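Local atomic coordinates of putative thioesterase II (Thermobifida fusca, PDB entry 3BBJ), a protein that probably hydrolyses acyl thioesters, such as acyl-CoA, as a member of the hotdog-fold acyl-CoA thioesterase family. Residues Asp145-Ser159 with Glu173-Gly185. Residues are numbered along the deposited sequence; the frame is centred on the assembly and turned at random.
Sequences DGFLARVDVDFSPDS and ELCGYVDLSARDG
D145 holds R183 by a salt bridge, OD2 to NH1 at 3.0 Å. The carboxylate stands steeply to the guanidinium, and OD2 is met on its anti side. A149 lays its methyl group near the same NH1, and its carbonyl O accepts from S181 OG. R150 bends at chi2 and chi3 (-68° and 78°), which turns its guanidinium back to D184. The grip is side-on and nearly coplanar: NE lies 2.7 Å from D184 OD2, and NH2 binds OD1. A water bridges R150 O and D184 OD2. With an alanine here, the D184 carboxylate would lose both nitrogens that grip it and would probably be less firmly fixed. D152 N and O pair with D179. Its OD2 reaches across and takes A182 N at 3.0 Å from above the carboxylate plane. V153 CG2 lies beside V178 CG2 on the same face of the sheet. D154 makes two 2.8 Å bonds with Y177, N to O and O to N; its carboxylate turns to Q129 and R134. F155 and G176 form a non-hydrogen-bonded pair; a CB on G176 would clash with D154 O. S156 caps helix 157-163 and gives its N to C175 O. S159 OG accepts from C175 N at 3.0 Å and donates to S156 OG. Strands 151-155 and 173-180 thus form an antiparallel pair joined through helix 157-163 and the loop after it, beside strand 233-243 in the C-terminal hotdog domain.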
ATOM      1  N   ASP A 145       1.287  16.296 -27.489  1.00 54.01           N
ATOM      2  CA  ASP A 145       0.048  15.516 -27.273  1.00 55.72           C
ATOM      3  C   ASP A 145      -0.140  14.917 -25.861  1.00 55.59           C
ATOM      4  O   ASP A 145      -0.929  13.984 -25.673  1.00 55.53           O
ATOM      5  CB  ASP A 145      -0.153  14.455 -28.378  1.00 55.92           C
ATOM      6  CG  ASP A 145      -0.261  15.079 -29.778  1.00 61.09           C
ATOM      7  OD1 ASP A 145      -0.595  16.282 -29.882  1.00 55.76           O
ATOM      8  OD2 ASP A 145       0.000  14.377 -30.782  1.00 64.43           O
ATOM      9  N   GLY A 146       0.526  15.522 -24.879  1.00 53.46           N
ATOM     10  CA  GLY A 146       0.400  15.165 -23.470  1.00 52.99           C
ATOM     11  C   GLY A 146       0.570  13.703 -23.068  1.00 51.94           C
ATOM     12  O   GLY A 146       1.040  12.865 -23.848  1.00 48.97           O
ATOM     13  N   PHE A 147       0.156  13.399 -21.840  1.00 50.77           N
ATOM     14  CA  PHE A 147       0.447  12.101 -21.244  1.00 48.59           C
ATOM     15  C   PHE A 147       0.164  10.882 -22.133  1.00 47.17           C
ATOM     16  O   PHE A 147       1.003   9.984 -22.233  1.00 45.48           O
ATOM     17  CB  PHE A 147      -0.268  11.896 -19.894  1.00 49.70           C
ATOM     18  CG  PHE A 147       0.106  10.617 -19.256  1.00 46.21           C
ATOM     19  CD1 PHE A 147       1.338  10.489 -18.637  1.00 45.83           C
ATOM     20  CD2 PHE A 147      -0.695   9.500 -19.385  1.00 50.45           C
ATOM     21  CE1 PHE A 147       1.731   9.293 -18.085  1.00 44.88           C
ATOM     22  CE2 PHE A 147      -0.292   8.281 -18.842  1.00 52.27           C
ATOM     23  CZ  PHE A 147       0.919   8.189 -18.185  1.00 48.64           C
ATOM     24  N   LEU A 148      -1.003  10.864 -22.773  1.00 47.96           N
ATOM     25  CA  LEU A 148      -1.445   9.696 -23.562  1.00 49.07           C
ATOM     26  C   LEU A 148      -0.474   9.270 -24.662  1.00 49.32           C
ATOM     27  O   LEU A 148      -0.519   8.113 -25.116  1.00 50.47           O
ATOM     28  CB  LEU A 148      -2.838   9.939 -24.173  1.00 49.22           C
ATOM     29  CG  LEU A 148      -4.043   9.834 -23.223  1.00 49.93           C
ATOM     30  CD1 LEU A 148      -5.305  10.337 -23.863  1.00 47.85           C
ATOM     31  CD2 LEU A 148      -4.237   8.401 -22.761  1.00 45.01           C
ATOM     32  N   ALA A 149       0.391  10.201 -25.083  1.00 48.65           N
ATOM     33  CA  ALA A 149       1.404   9.952 -26.133  1.00 48.28           C
ATOM     34  C   ALA A 149       2.766   9.505 -25.585  1.00 47.60           C
ATOM     35  O   ALA A 149       3.704   9.273 -26.354  1.00 46.15           O
ATOM     36  CB  ALA A 149       1.579  11.199 -27.003  1.00 47.83           C
ATOM     37  N   ARG A 150       2.864   9.393 -24.261  1.00 46.70           N
ATOM     38  CA  ARG A 150       4.102   8.973 -23.578  1.00 46.23           C
ATOM     39  C   ARG A 150       4.194   7.441 -23.375  1.00 46.40           C
ATOM     40  O   ARG A 150       5.294   6.883 -23.157  1.00 43.95           O
ATOM     41  CB  ARG A 150       4.201   9.666 -22.214  1.00 45.93           C
ATOM     42  CG  ARG A 150       4.125  11.207 -22.233  1.00 48.74           C
ATOM     43  CD  ARG A 150       5.370  11.841 -22.902  1.00 52.13           C
ATOM     44  NE  ARG A 150       5.313  11.769 -24.367  1.00 51.11           N
ATOM     45  CZ  ARG A 150       4.774  12.691 -25.169  1.00 54.16           C
ATOM     46  NH1 ARG A 150       4.239  13.806 -24.689  1.00 46.85           N
ATOM     47  NH2 ARG A 150       4.780  12.488 -26.475  1.00 52.51           N
ATOM     48  N   VAL A 151       3.045   6.779 -23.493  1.00 43.67           N
ATOM     49  CA  VAL A 151       2.951   5.351 -23.301  1.00 44.78           C
ATOM     50  C   VAL A 151       2.044   4.731 -24.341  1.00 46.12           C
ATOM     51  O   VAL A 151       1.041   5.338 -24.746  1.00 45.04           O
ATOM     52  CB  VAL A 151       2.346   5.007 -21.899  1.00 45.46           C
ATOM     53  CG1 VAL A 151       3.408   5.081 -20.793  1.00 39.35           C
ATOM     54  CG2 VAL A 151       1.148   5.935 -21.591  1.00 40.95           C
ATOM     55  N   ASP A 152       2.390   3.506 -24.745  1.00 47.92           N
ATOM     56  CA  ASP A 152       1.551   2.718 -25.641  1.00 48.72           C
ATOM     57  C   ASP A 152       0.860   1.746 -24.705  1.00 48.79           C
ATOM     58  O   ASP A 152       1.519   1.104 -23.899  1.00 47.94           O
ATOM     59  CB  ASP A 152       2.363   1.945 -26.685  1.00 48.79           C
ATOM     60  CG  ASP A 152       2.943   2.834 -27.776  1.00 54.19           C
ATOM     61  OD1 ASP A 152       2.496   3.995 -27.925  1.00 53.33           O
ATOM     62  OD2 ASP A 152       3.858   2.357 -28.492  1.00 56.04           O
ATOM     63  N   VAL A 153      -0.467   1.688 -24.779  1.00 49.86           N
ATOM     64  CA  VAL A 153      -1.264   0.833 -23.923  1.00 49.48           C
ATOM     65  C   VAL A 153      -2.186  -0.003 -24.798  1.00 50.61           C
ATOM     66  O   VAL A 153      -3.041   0.529 -25.487  1.00 50.85           O
ATOM     67  CB  VAL A 153      -2.096   1.680 -22.965  1.00 51.03           C
ATOM     68  CG1 VAL A 153      -2.919   0.797 -22.045  1.00 47.10           C
ATOM     69  CG2 VAL A 153      -1.184   2.614 -22.168  1.00 51.57           C
ATOM     70  N   ASP A 154      -1.986  -1.312 -24.776  1.00 52.10           N
ATOM     71  CA  ASP A 154      -2.787  -2.250 -25.543  1.00 52.99           C
ATOM     72  C   ASP A 154      -3.747  -2.886 -24.582  1.00 54.27           C
ATOM     73  O   ASP A 154      -3.322  -3.390 -23.540  1.00 55.72           O
ATOM     74  CB  ASP A 154      -1.892  -3.347 -26.109  1.00 54.09           C
ATOM     75  CG  ASP A 154      -0.833  -2.808 -27.056  1.00 56.48           C
ATOM     76  OD1 ASP A 154      -1.207  -2.348 -28.161  1.00 59.61           O
ATOM     77  OD2 ASP A 154       0.364  -2.864 -26.694  1.00 60.54           O
ATOM     78  N   PHE A 155      -5.028  -2.870 -24.919  1.00 53.58           N
ATOM     79  CA  PHE A 155      -6.062  -3.435 -24.065  1.00 55.17           C
ATOM     80  C   PHE A 155      -6.574  -4.750 -24.632  1.00 55.37           C
ATOM     81  O   PHE A 155      -6.672  -4.900 -25.840  1.00 54.75           O
ATOM     82  CB  PHE A 155      -7.241  -2.471 -23.987  1.00 54.51           C
ATOM     83  CG  PHE A 155      -6.876  -1.096 -23.520  1.00 54.99           C
ATOM     84  CD1 PHE A 155      -6.748  -0.822 -22.165  1.00 58.67           C
ATOM     85  CD2 PHE A 155      -6.697  -0.063 -24.428  1.00 54.73           C
ATOM     86  CE1 PHE A 155      -6.436   0.457 -21.717  1.00 56.58           C
ATOM     87  CE2 PHE A 155      -6.380   1.218 -23.994  1.00 56.33           C
ATOM     88  CZ  PHE A 155      -6.254   1.481 -22.634  1.00 55.92           C
ATOM     89  N   SER A 156      -6.917  -5.696 -23.765  1.00 55.08           N
ATOM     90  CA  SER A 156      -7.609  -6.883 -24.221  1.00 55.54           C
ATOM     91  C   SER A 156      -8.905  -6.400 -24.892  1.00 56.53           C
ATOM     92  O   SER A 156      -9.350  -5.284 -24.627  1.00 56.36           O
ATOM     93  CB  SER A 156      -7.955  -7.800 -23.056  1.00 54.21           C
ATOM     94  OG  SER A 156      -8.797  -7.133 -22.134  1.00 54.54           O
ATOM     95  N   PRO A 157      -9.503  -7.225 -25.773  1.00 57.50           N
ATOM     96  CA  PRO A 157     -10.792  -6.870 -26.366  1.00 57.88           C
ATOM     97  C   PRO A 157     -11.879  -6.518 -25.342  1.00 57.48           C
ATOM     98  O   PRO A 157     -12.609  -5.542 -25.511  1.00 56.20           O
ATOM     99  CB  PRO A 157     -11.171  -8.137 -27.146  1.00 57.66           C
ATOM    100  CG  PRO A 157      -9.889  -8.748 -27.498  1.00 57.45           C
ATOM    101  CD  PRO A 157      -9.005  -8.511 -26.307  1.00 57.45           C
ATOM    102  N   ASP A 158     -11.983  -7.298 -24.276  1.00 57.70           N
ATOM    103  CA  ASP A 158     -12.972  -6.998 -23.252  1.00 58.83           C
ATOM    104  C   ASP A 158     -12.690  -5.672 -22.554  1.00 58.05           C
ATOM    105  O   ASP A 158     -13.622  -4.955 -22.172  1.00 57.88           O
ATOM    106  CB  ASP A 158     -13.034  -8.121 -22.214  1.00 60.67           C
ATOM    107  CG  ASP A 158     -13.731  -9.354 -22.732  1.00 63.68           C
ATOM    108  OD1 ASP A 158     -14.390  -9.256 -23.788  1.00 63.07           O
ATOM    109  OD2 ASP A 158     -13.625 -10.412 -22.076  1.00 67.96           O
ATOM    110  N   SER A 159     -11.414  -5.354 -22.361  1.00 57.53           N
ATOM    111  CA  SER A 159     -11.051  -4.091 -21.714  1.00 57.05           C
ATOM    112  C   SER A 159     -11.379  -2.902 -22.615  1.00 56.47           C
ATOM    113  O   SER A 159     -11.902  -1.876 -22.154  1.00 53.83           O
ATOM    114  CB  SER A 159      -9.576  -4.092 -21.338  1.00 56.24           C
ATOM    115  OG  SER A 159      -9.331  -5.142 -20.432  1.00 57.99           O
ATOM    116  N   GLU A 173     -12.492  -4.307 -14.354  1.00 63.04           N
ATOM    117  CA  GLU A 173     -11.231  -4.967 -14.602  1.00 61.50           C
ATOM    118  C   GLU A 173     -10.641  -4.545 -15.949  1.00 57.69           C
ATOM    119  O   GLU A 173     -11.324  -4.565 -16.967  1.00 57.52           O
ATOM    120  CB  GLU A 173     -11.442  -6.482 -14.565  1.00 62.35           C
ATOM    121  CG  GLU A 173     -10.179  -7.315 -14.870  1.00 72.08           C
ATOM    122  CD  GLU A 173     -10.361  -8.820 -14.635  1.00 72.22           C
ATOM    123  OE1 GLU A 173     -10.815  -9.202 -13.525  1.00 82.01           O
ATOM    124  OE2 GLU A 173     -10.015  -9.614 -15.552  1.00 82.41           O
ATOM    125  N   LEU A 174      -9.378  -4.144 -15.959  1.00 53.87           N
ATOM    126  CA  LEU A 174      -8.705  -3.853 -17.218  1.00 52.95           C
ATOM    127  C   LEU A 174      -7.451  -4.693 -17.283  1.00 52.12           C
ATOM    128  O   LEU A 174      -6.848  -4.986 -16.262  1.00 52.58           O
ATOM    129  CB  LEU A 174      -8.357  -2.363 -17.358  1.00 51.11           C
ATOM    130  CG  LEU A 174      -9.541  -1.396 -17.423  1.00 49.57           C
ATOM    131  CD1 LEU A 174      -9.106   0.042 -17.127  1.00 48.55           C
ATOM    132  CD2 LEU A 174     -10.230  -1.487 -18.775  1.00 47.96           C
ATOM    133  N   CYS A 175      -7.083  -5.112 -18.483  1.00 52.05           N
ATOM    134  CA  CYS A 175      -5.821  -5.804 -18.672  1.00 52.89           C
ATOM    135  C   CYS A 175      -5.296  -5.643 -20.088  1.00 51.63           C
ATOM    136  O   CYS A 175      -5.988  -5.182 -21.008  1.00 50.92           O
ATOM    137  CB  CYS A 175      -5.932  -7.278 -18.306  1.00 54.77           C
ATOM    138  SG  CYS A 175      -7.019  -8.191 -19.364  1.00 61.01           S
ATOM    139  N   GLY A 176      -4.043  -6.009 -20.257  1.00 50.01           N
ATOM    140  CA  GLY A 176      -3.396  -5.826 -21.518  1.00 48.25           C
ATOM    141  C   GLY A 176      -1.921  -5.622 -21.291  1.00 47.52           C
ATOM    142  O   GLY A 176      -1.353  -6.178 -20.359  1.00 47.87           O
ATOM    143  N   TYR A 177      -1.310  -4.828 -22.165  1.00 47.04           N
ATOM    144  CA  TYR A 177       0.118  -4.573 -22.133  1.00 46.49           C
ATOM    145  C   TYR A 177       0.397  -3.075 -22.123  1.00 45.31           C
ATOM    146  O   TYR A 177      -0.341  -2.291 -22.720  1.00 45.50           O
ATOM    147  CB  TYR A 177       0.780  -5.263 -23.335  1.00 47.92           C
ATOM    148  CG  TYR A 177       0.493  -6.745 -23.351  1.00 46.24           C
ATOM    149  CD1 TYR A 177      -0.742  -7.216 -23.786  1.00 48.29           C
ATOM    150  CD2 TYR A 177       1.428  -7.668 -22.885  1.00 46.60           C
ATOM    151  CE1 TYR A 177      -1.046  -8.554 -23.776  1.00 48.00           C
ATOM    152  CE2 TYR A 177       1.138  -9.029 -22.865  1.00 48.29           C
ATOM    153  CZ  TYR A 177      -0.102  -9.466 -23.320  1.00 54.76           C
ATOM    154  OH  TYR A 177      -0.413 -10.804 -23.317  1.00 51.56           O
ATOM    155  N   VAL A 178       1.458  -2.691 -21.428  1.00 44.35           N
ATOM    156  CA  VAL A 178       1.867  -1.299 -21.341  1.00 44.05           C
ATOM    157  C   VAL A 178       3.367  -1.172 -21.449  1.00 44.75           C
ATOM    158  O   VAL A 178       4.112  -2.058 -21.005  1.00 44.76           O
ATOM    159  CB  VAL A 178       1.438  -0.665 -20.016  1.00 46.14           C
ATOM    160  CG1 VAL A 178       2.034  -1.447 -18.764  1.00 42.02           C
ATOM    161  CG2 VAL A 178       1.802   0.808 -20.006  1.00 44.79           C
ATOM    162  N   ASP A 179       3.804  -0.067 -22.047  1.00 47.41           N
ATOM    163  CA  ASP A 179       5.226   0.248 -22.201  1.00 47.22           C
ATOM    164  C   ASP A 179       5.328   1.718 -22.571  1.00 45.76           C
ATOM    165  O   ASP A 179       4.313   2.353 -22.878  1.00 46.99           O
ATOM    166  CB  ASP A 179       5.835  -0.618 -23.320  1.00 48.69           C
ATOM    167  CG  ASP A 179       7.352  -0.838 -23.158  1.00 49.52           C
ATOM    168  OD1 ASP A 179       8.024  -0.092 -22.399  1.00 46.75           O
ATOM    169  OD2 ASP A 179       7.865  -1.786 -23.801  1.00 57.92           O
ATOM    170  N   LEU A 180       6.534   2.263 -22.524  1.00 46.28           N
ATOM    171  CA  LEU A 180       6.805   3.593 -23.071  1.00 46.95           C
ATOM    172  C   LEU A 180       6.454   3.603 -24.569  1.00 46.63           C
ATOM    173  O   LEU A 180       6.559   2.586 -25.247  1.00 44.89           O
ATOM    174  CB  LEU A 180       8.281   3.964 -22.884  1.00 47.75           C
ATOM    175  CG  LEU A 180       8.773   4.126 -21.435  1.00 47.27           C
ATOM    176  CD1 LEU A 180      10.282   4.330 -21.391  1.00 42.44           C
ATOM    177  CD2 LEU A 180       8.045   5.291 -20.784  1.00 41.88           C
ATOM    178  N   SER A 181       6.033   4.753 -25.082  1.00 46.97           N
ATOM    179  CA  SER A 181       5.563   4.828 -26.459  1.00 47.13           C
ATOM    180  C   SER A 181       6.686   4.655 -27.517  1.00 48.66           C
ATOM    181  O   SER A 181       7.856   5.041 -27.318  1.00 47.54           O
ATOM    182  CB  SER A 181       4.817   6.154 -26.687  1.00 47.44           C
ATOM    183  OG  SER A 181       5.713   7.273 -26.725  1.00 46.64           O
ATOM    184  N   ALA A 182       6.289   4.071 -28.644  1.00 48.13           N
ATOM    185  CA  ALA A 182       7.136   3.941 -29.819  1.00 47.52           C
ATOM    186  C   ALA A 182       7.572   5.342 -30.231  1.00 49.01           C
ATOM    187  O   ALA A 182       8.753   5.587 -30.455  1.00 49.93           O
ATOM    188  CB  ALA A 182       6.367   3.245 -30.945  1.00 44.81           C
ATOM    189  N   ARG A 183       6.603   6.260 -30.271  1.00 49.43           N
ATOM    190  CA  ARG A 183       6.818   7.670 -30.597  1.00 48.08           C
ATOM    191  C   ARG A 183       7.982   8.338 -29.854  1.00 47.36           C
ATOM    192  O   ARG A 183       8.726   9.125 -30.428  1.00 47.33           O
ATOM    193  CB  ARG A 183       5.534   8.427 -30.259  1.00 49.66           C
ATOM    194  CG  ARG A 183       5.561   9.897 -30.593  1.00 50.55           C
ATOM    195  CD  ARG A 183       4.357  10.616 -30.049  1.00 46.27           C
ATOM    196  NE  ARG A 183       4.443  12.038 -30.346  1.00 48.03           N
ATOM    197  CZ  ARG A 183       3.408  12.864 -30.411  1.00 50.95           C
ATOM    198  NH1 ARG A 183       2.176  12.421 -30.189  1.00 57.87           N
ATOM    199  NH2 ARG A 183       3.606  14.141 -30.693  1.00 48.75           N
ATOM    200  N   ASP A 184       8.102   8.053 -28.564  1.00 48.09           N
ATOM    201  CA  ASP A 184       9.116   8.680 -27.710  1.00 47.87           C
ATOM    202  C   ASP A 184      10.444   7.946 -27.701  1.00 48.58           C
ATOM    203  O   ASP A 184      11.394   8.381 -27.011  1.00 47.25           O
ATOM    204  CB  ASP A 184       8.629   8.745 -26.274  1.00 47.87           C
ATOM    205  CG  ASP A 184       7.523   9.721 -26.080  1.00 46.68           C
ATOM    206  OD1 ASP A 184       7.118  10.355 -27.072  1.00 52.84           O
ATOM    207  OD2 ASP A 184       7.057   9.848 -24.917  1.00 50.95           O
ATOM    208  N   GLY A 185      10.514   6.826 -28.425  1.00 48.88           N
ATOM    209  CA  GLY A 185      11.770   6.081 -28.524  1.00 49.89           C
ATOM    210  C   GLY A 185      11.767   4.596 -28.193  1.00 50.85           C
ATOM    211  O   GLY A 185      12.832   4.028 -27.996  1.00 51.06           O
TER
HETATM  212  O   HOH W   1       7.704   8.658 -22.415  1.00 50.58           O